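Local structure of pesticidal crystal protein Cry4Aa (2C9K) at residues Ala476-Lys487 and Asp498-Thr509. The protein kills mosquito larvae by binding to the epithelial cells of the midgut and causing their colloid-osmotic lysis, its activated form being a pore-forming toxin. Residues are numbered along the deposited sequence; the frame is centred on the assembly and turned at random.
Sequences AVKANSLGTASK and DLIDFKDHFKIT
Ser481 and Lys507 form an antiparallel hydrogen-bonded pair, with Lys507 N giving a 2.9 Å bond to Ser481 O, and Gly483 N continues the pairing by bonding to His505 O. The pair is part of a classic beta bulge, in which Asn480 and Ser481 both face Lys507, whose O takes a 3.0 Å bond from Asn480 N and a weak one from Ser481 N. Asn480 OD1 accepts from Lys507 NZ at 2.7 Å, the lysine curling back through bends at chi2 and chi3 to put NZ above the carbonyl plane, while ND2 donates nearly in the amide plane to Thr509 OG1 and has a second acceptor in Thr323 O.

At the other end, Asp504 gathers the 483-486 turn. Its OD2 receives Ala485 N on the syn side; Ser486 OG and His505 N reach OD1 from opposite faces of the carboxylate. Ser486 OG also accepts from Lys503 N at 2.6 Å, a relay that fixes the hydroxyl's rotation. The His505 ring lies with one face against Gly483 CA, a CH-pi contact 3.6 Å from the centroid. Farther along, Lys487 runs beside Asp501 and bends at chi4 (-61°), making a 2.9 Å salt bridge from Lys487 NZ to Asp501 OD2, met from above the carboxylate plane. Inside, Ile500 CD1 packs on Ala476 CB at 3.8 Å and covers the centre of the Phe506 ring.

All this belongs to the toxin fragment's C-terminal domain (domain III), a beta-sandwich. Strand 481-482 edges one sheet beside strand 505-511, which pairs next with 584-591, where Phe589 stacks on Phe506; strand 499-501 lies in the other sheet, between 487-489 and 600-609, and residues 502-504 carry the chain across.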
ATOM      1  N   ALA A 476      -1.322   4.472 -12.830  1.00 18.63           N
ATOM      2  CA  ALA A 476      -1.550   3.916 -14.164  1.00 18.32           C
ATOM      3  C   ALA A 476      -2.208   2.530 -14.125  1.00 18.19           C
ATOM      4  O   ALA A 476      -2.847   2.111 -15.086  1.00 19.14           O
ATOM      5  CB  ALA A 476      -0.241   3.850 -14.928  1.00 18.72           C
ATOM      6  N   VAL A 477      -2.062   1.818 -13.018  1.00 17.56           N
ATOM      7  CA  VAL A 477      -2.672   0.506 -12.921  1.00 17.52           C
ATOM      8  C   VAL A 477      -4.174   0.588 -12.677  1.00 16.86           C
ATOM      9  O   VAL A 477      -4.848  -0.447 -12.652  1.00 20.17           O
ATOM     10  CB  VAL A 477      -2.024  -0.357 -11.802  1.00 18.98           C
ATOM     11  CG1 VAL A 477      -0.610  -0.761 -12.209  1.00 16.33           C
ATOM     12  CG2 VAL A 477      -2.006   0.412 -10.490  1.00 17.69           C
ATOM     13  N   LYS A 478      -4.704   1.800 -12.500  0.50 13.18           N
ATOM     14  CA  LYS A 478      -6.144   1.972 -12.284  0.50 10.78           C
ATOM     15  C   LYS A 478      -6.858   1.989 -13.630  0.50 11.57           C
ATOM     16  O   LYS A 478      -8.039   2.312 -13.718  0.50 10.78           O
ATOM     17  CB  LYS A 478      -6.448   3.276 -11.538  0.50  8.16           C
ATOM     18  CG  LYS A 478      -6.021   3.310 -10.078  0.50  4.22           C
ATOM     19  CD  LYS A 478      -6.777   2.294  -9.238  0.50  2.98           C
ATOM     20  CE  LYS A 478      -8.281   2.545  -9.257  0.50  3.17           C
ATOM     21  NZ  LYS A 478      -8.631   3.913  -8.790  0.50  2.53           N
ATOM     22  N   ALA A 479      -6.121   1.642 -14.678  1.00 13.54           N
ATOM     23  CA  ALA A 479      -6.659   1.602 -16.032  1.00 15.91           C
ATOM     24  C   ALA A 479      -7.450   0.313 -16.215  1.00 17.15           C
ATOM     25  O   ALA A 479      -7.345  -0.598 -15.389  1.00 15.56           O
ATOM     26  CB  ALA A 479      -5.527   1.658 -17.040  1.00 15.50           C
ATOM     27  N   ASN A 480      -8.235   0.235 -17.291  1.00 18.32           N
ATOM     28  CA  ASN A 480      -9.034  -0.954 -17.555  1.00 20.36           C
ATOM     29  C   ASN A 480      -8.753  -1.623 -18.905  1.00 21.38           C
ATOM     30  O   ASN A 480      -9.442  -2.574 -19.289  1.00 21.85           O
ATOM     31  CB  ASN A 480     -10.524  -0.625 -17.440  1.00 21.76           C
ATOM     32  CG  ASN A 480     -10.925   0.596 -18.257  1.00 24.24           C
ATOM     33  OD1 ASN A 480     -10.337   0.878 -19.305  1.00 25.45           O
ATOM     34  ND2 ASN A 480     -11.949   1.316 -17.790  1.00 23.20           N
ATOM     35  N   SER A 481      -7.744  -1.136 -19.620  1.00 20.83           N
ATOM     36  CA  SER A 481      -7.381  -1.708 -20.912  1.00 21.52           C
ATOM     37  C   SER A 481      -5.867  -1.659 -21.122  1.00 22.44           C
ATOM     38  O   SER A 481      -5.235  -0.605 -20.993  1.00 22.07           O
ATOM     39  CB  SER A 481      -8.083  -0.961 -22.045  1.00 22.35           C
ATOM     40  OG  SER A 481      -7.695  -1.499 -23.302  1.00 24.66           O
ATOM     41  N   LEU A 482      -5.287  -2.800 -21.466  1.00 22.83           N
ATOM     42  CA  LEU A 482      -3.848  -2.882 -21.657  1.00 23.45           C
ATOM     43  C   LEU A 482      -3.454  -3.553 -22.966  1.00 24.15           C
ATOM     44  O   LEU A 482      -3.812  -4.701 -23.220  1.00 24.06           O
ATOM     45  CB  LEU A 482      -3.247  -3.650 -20.487  1.00 25.14           C
ATOM     46  CG  LEU A 482      -1.743  -3.883 -20.463  1.00 27.28           C
ATOM     47  CD1 LEU A 482      -1.014  -2.584 -20.146  1.00 26.05           C
ATOM     48  CD2 LEU A 482      -1.441  -4.958 -19.420  1.00 27.04           C
ATOM     49  N   GLY A 483      -2.705  -2.837 -23.795  1.00 25.29           N
ATOM     50  CA  GLY A 483      -2.272  -3.400 -25.063  1.00 28.20           C
ATOM     51  C   GLY A 483      -1.508  -4.711 -24.911  1.00 29.63           C
ATOM     52  O   GLY A 483      -1.003  -5.028 -23.822  1.00 29.41           O
ATOM     53  N   THR A 484      -1.404  -5.470 -26.004  1.00 29.14           N
ATOM     54  CA  THR A 484      -0.710  -6.753 -25.964  1.00 29.03           C
ATOM     55  C   THR A 484       0.799  -6.645 -25.799  1.00 27.01           C
ATOM     56  O   THR A 484       1.407  -7.493 -25.166  1.00 26.36           O
ATOM     57  CB  THR A 484      -0.972  -7.576 -27.219  1.00 30.29           C
ATOM     58  OG1 THR A 484      -2.368  -7.555 -27.516  1.00 32.63           O
ATOM     59  CG2 THR A 484      -0.541  -9.015 -26.994  1.00 32.42           C
ATOM     60  N   ALA A 485       1.406  -5.617 -26.374  1.00 25.83           N
ATOM     61  CA  ALA A 485       2.850  -5.452 -26.257  1.00 25.57           C
ATOM     62  C   ALA A 485       3.261  -4.980 -24.858  1.00 25.31           C
ATOM     63  O   ALA A 485       4.398  -5.189 -24.427  1.00 24.49           O
ATOM     64  CB  ALA A 485       3.347  -4.461 -27.303  1.00 24.97           C
ATOM     65  N   SER A 486       2.327  -4.348 -24.153  1.00 24.48           N
ATOM     66  CA  SER A 486       2.596  -3.825 -22.819  1.00 24.21           C
ATOM     67  C   SER A 486       2.330  -4.819 -21.698  1.00 21.99           C
ATOM     68  O   SER A 486       1.719  -5.857 -21.919  1.00 23.99           O
ATOM     69  CB  SER A 486       1.761  -2.570 -22.599  1.00 24.57           C
ATOM     70  OG  SER A 486       2.072  -1.625 -23.598  1.00 26.94           O
ATOM     71  N   LYS A 487       2.792  -4.505 -20.495  0.50 18.99           N
ATOM     72  CA  LYS A 487       2.569  -5.392 -19.366  0.50 16.69           C
ATOM     73  C   LYS A 487       2.708  -4.660 -18.041  0.50 16.46           C
ATOM     74  O   LYS A 487       3.292  -3.583 -17.968  0.50 16.64           O
ATOM     75  CB  LYS A 487       3.542  -6.576 -19.417  0.50 14.90           C
ATOM     76  CG  LYS A 487       5.008  -6.215 -19.256  0.50 13.32           C
ATOM     77  CD  LYS A 487       5.877  -7.467 -19.299  0.50 13.01           C
ATOM     78  CE  LYS A 487       7.353  -7.160 -19.086  0.50 10.83           C
ATOM     79  NZ  LYS A 487       7.895  -6.254 -20.136  0.50 11.99           N
ATOM     80  N   ASP A 498       2.201  -1.412  -8.434  1.00 24.50           N
ATOM     81  CA  ASP A 498       2.871  -1.737  -9.688  1.00 26.35           C
ATOM     82  C   ASP A 498       2.835  -0.640 -10.749  1.00 25.90           C
ATOM     83  O   ASP A 498       2.138   0.373 -10.593  1.00 25.45           O
ATOM     84  CB  ASP A 498       2.280  -3.024 -10.256  1.00 29.86           C
ATOM     85  CG  ASP A 498       2.321  -4.161  -9.254  1.00 34.58           C
ATOM     86  OD1 ASP A 498       3.333  -4.268  -8.528  1.00 35.58           O
ATOM     87  OD2 ASP A 498       1.353  -4.949  -9.193  1.00 37.00           O
ATOM     88  N   LEU A 499       3.585  -0.859 -11.830  1.00 23.84           N
ATOM     89  CA  LEU A 499       3.679   0.095 -12.933  1.00 23.79           C
ATOM     90  C   LEU A 499       3.387  -0.559 -14.283  1.00 24.79           C
ATOM     91  O   LEU A 499       3.452  -1.780 -14.423  1.00 26.63           O
ATOM     92  CB  LEU A 499       5.086   0.686 -13.001  1.00 23.57           C
ATOM     93  CG  LEU A 499       5.858   0.999 -11.723  1.00 23.82           C
ATOM     94  CD1 LEU A 499       7.327   1.177 -12.069  1.00 23.43           C
ATOM     95  CD2 LEU A 499       5.298   2.243 -11.059  1.00 25.10           C
ATOM     96  N   ILE A 500       3.084   0.268 -15.279  1.00 24.65           N
ATOM     97  CA  ILE A 500       2.808  -0.209 -16.633  1.00 23.46           C
ATOM     98  C   ILE A 500       4.061  -0.112 -17.491  1.00 24.04           C
ATOM     99  O   ILE A 500       4.729   0.926 -17.503  1.00 22.56           O
ATOM    100  CB  ILE A 500       1.710   0.639 -17.349  1.00 21.88           C
ATOM    101  CG1 ILE A 500       0.327   0.343 -16.768  1.00 19.36           C
ATOM    102  CG2 ILE A 500       1.713   0.344 -18.846  1.00 17.93           C
ATOM    103  CD1 ILE A 500      -0.790   1.083 -17.494  1.00 17.59           C
ATOM    104  N   ASP A 501       4.368  -1.199 -18.198  1.00 25.97           N
ATOM    105  CA  ASP A 501       5.511  -1.260 -19.111  1.00 26.94           C
ATOM    106  C   ASP A 501       4.889  -0.864 -20.451  1.00 27.03           C
ATOM    107  O   ASP A 501       4.520  -1.712 -21.259  1.00 28.00           O
ATOM    108  CB  ASP A 501       6.066  -2.689 -19.184  1.00 28.53           C
ATOM    109  CG  ASP A 501       7.488  -2.747 -19.743  1.00 32.18           C
ATOM    110  OD1 ASP A 501       7.780  -2.018 -20.723  1.00 33.00           O
ATOM    111  OD2 ASP A 501       8.310  -3.533 -19.207  1.00 30.42           O
ATOM    112  N   PHE A 502       4.762   0.440 -20.657  1.00 27.14           N
ATOM    113  CA  PHE A 502       4.143   1.016 -21.844  1.00 27.42           C
ATOM    114  C   PHE A 502       4.847   0.703 -23.165  1.00 29.00           C
ATOM    115  O   PHE A 502       5.864   1.314 -23.495  1.00 31.23           O
ATOM    116  CB  PHE A 502       4.039   2.529 -21.643  1.00 25.29           C
ATOM    117  CG  PHE A 502       3.105   3.221 -22.592  1.00 25.47           C
ATOM    118  CD1 PHE A 502       1.981   2.571 -23.091  1.00 24.71           C
ATOM    119  CD2 PHE A 502       3.320   4.554 -22.946  1.00 25.85           C
ATOM    120  CE1 PHE A 502       1.081   3.241 -23.928  1.00 24.49           C
ATOM    121  CE2 PHE A 502       2.424   5.231 -23.781  1.00 24.82           C
ATOM    122  CZ  PHE A 502       1.305   4.571 -24.272  1.00 23.79           C
ATOM    123  N   LYS A 503       4.299  -0.246 -23.920  1.00 29.17           N
ATOM    124  CA  LYS A 503       4.865  -0.620 -25.218  1.00 30.32           C
ATOM    125  C   LYS A 503       4.010  -0.108 -26.396  1.00 30.07           C
ATOM    126  O   LYS A 503       4.538   0.419 -27.381  1.00 29.60           O
ATOM    127  CB  LYS A 503       5.009  -2.147 -25.306  1.00 31.53           C
ATOM    128  CG  LYS A 503       6.438  -2.672 -25.197  1.00 32.01           C
ATOM    129  CD  LYS A 503       7.098  -2.243 -23.899  1.00 35.55           C
ATOM    130  CE  LYS A 503       8.546  -2.725 -23.798  1.00 36.70           C
ATOM    131  NZ  LYS A 503       8.676  -4.191 -23.557  1.00 37.35           N
ATOM    132  N   ASP A 504       2.693  -0.260 -26.286  1.00 28.54           N
ATOM    133  CA  ASP A 504       1.784   0.171 -27.339  1.00 29.39           C
ATOM    134  C   ASP A 504       0.744   1.188 -26.880  1.00 29.20           C
ATOM    135  O   ASP A 504       0.881   2.395 -27.098  1.00 29.02           O
ATOM    136  CB  ASP A 504       1.064  -1.045 -27.935  1.00 31.03           C
ATOM    137  CG  ASP A 504       0.676  -2.078 -26.881  1.00 33.43           C
ATOM    138  OD1 ASP A 504       0.410  -1.689 -25.723  1.00 33.91           O
ATOM    139  OD2 ASP A 504       0.622  -3.284 -27.212  1.00 33.29           O
ATOM    140  N   HIS A 505      -0.304   0.688 -26.240  1.00 28.43           N
ATOM    141  CA  HIS A 505      -1.380   1.534 -25.764  1.00 27.57           C
ATOM    142  C   HIS A 505      -1.973   0.988 -24.468  1.00 27.15           C
ATOM    143  O   HIS A 505      -1.708  -0.151 -24.089  1.00 26.93           O
ATOM    144  CB  HIS A 505      -2.473   1.574 -26.817  1.00 27.65           C
ATOM    145  CG  HIS A 505      -3.009   0.219 -27.163  1.00 28.16           C
ATOM    146  ND1 HIS A 505      -2.289  -0.702 -27.891  1.00 28.86           N
ATOM    147  CD2 HIS A 505      -4.182  -0.384 -26.853  1.00 28.08           C
ATOM    148  CE1 HIS A 505      -2.994  -1.813 -28.016  1.00 27.60           C
ATOM    149  NE2 HIS A 505      -4.147  -1.645 -27.394  1.00 27.48           N
ATOM    150  N   PHE A 506      -2.767   1.816 -23.796  1.00 26.29           N
ATOM    151  CA  PHE A 506      -3.463   1.431 -22.570  1.00 25.10           C
ATOM    152  C   PHE A 506      -4.437   2.552 -22.267  1.00 24.30           C
ATOM    153  O   PHE A 506      -4.134   3.709 -22.532  1.00 24.03           O
ATOM    154  CB  PHE A 506      -2.480   1.178 -21.403  1.00 24.45           C
ATOM    155  CG  PHE A 506      -1.912   2.423 -20.760  1.00 23.94           C
ATOM    156  CD1 PHE A 506      -2.636   3.128 -19.804  1.00 24.22           C
ATOM    157  CD2 PHE A 506      -0.621   2.854 -21.069  1.00 23.34           C
ATOM    158  CE1 PHE A 506      -2.078   4.241 -19.161  1.00 24.35           C
ATOM    159  CE2 PHE A 506      -0.054   3.964 -20.436  1.00 21.62           C
ATOM    160  CZ  PHE A 506      -0.782   4.656 -19.482  1.00 23.93           C
ATOM    161  N   LYS A 507      -5.616   2.206 -21.752  1.00 23.68           N
ATOM    162  CA  LYS A 507      -6.627   3.216 -21.441  1.00 22.43           C
ATOM    163  C   LYS A 507      -7.201   3.166 -20.034  1.00 22.97           C
ATOM    164  O   LYS A 507      -7.622   2.120 -19.547  1.00 24.91           O
ATOM    165  CB  LYS A 507      -7.776   3.136 -22.440  1.00 21.19           C
ATOM    166  CG  LYS A 507      -8.916   4.111 -22.161  1.00 20.09           C
ATOM    167  CD  LYS A 507     -10.093   3.425 -21.490  1.00 17.00           C
ATOM    168  CE  LYS A 507     -10.731   2.429 -22.416  1.00 17.17           C
ATOM    169  NZ  LYS A 507     -11.587   1.486 -21.662  1.00 20.49           N
ATOM    170  N   ILE A 508      -7.210   4.312 -19.377  1.00 22.61           N
ATOM    171  CA  ILE A 508      -7.766   4.401 -18.046  1.00 22.85           C
ATOM    172  C   ILE A 508      -8.991   5.307 -18.202  1.00 24.41           C
ATOM    173  O   ILE A 508      -8.952   6.290 -18.956  1.00 25.82           O
ATOM    174  CB  ILE A 508      -6.716   4.977 -17.049  1.00 22.48           C
ATOM    175  CG1 ILE A 508      -7.356   5.981 -16.100  1.00 22.57           C
ATOM    176  CG2 ILE A 508      -5.584   5.622 -17.795  1.00 25.72           C
ATOM    177  CD1 ILE A 508      -8.177   5.354 -15.033  1.00 23.53           C
ATOM    178  N   THR A 509     -10.084   4.949 -17.528  1.00 23.16           N
ATOM    179  CA  THR A 509     -11.322   5.722 -17.586  1.00 21.65           C
ATOM    180  C   THR A 509     -11.529   6.521 -16.299  1.00 20.21           C
ATOM    181  O   THR A 509     -11.428   5.979 -15.204  1.00 18.41           O
ATOM    182  CB  THR A 509     -12.524   4.795 -17.789  1.00 22.67           C
ATOM    183  OG1 THR A 509     -12.263   3.925 -18.893  1.00 24.87           O
ATOM    184  CG2 THR A 509     -13.778   5.602 -18.082  1.00 22.93           C
TER
HETATM  185  O   HOH W   1       0.383   2.285 -11.930  1.00 30.07           O
HETATM  186  O   HOH W   2      -9.457   2.724 -15.831  1.00 38.99           O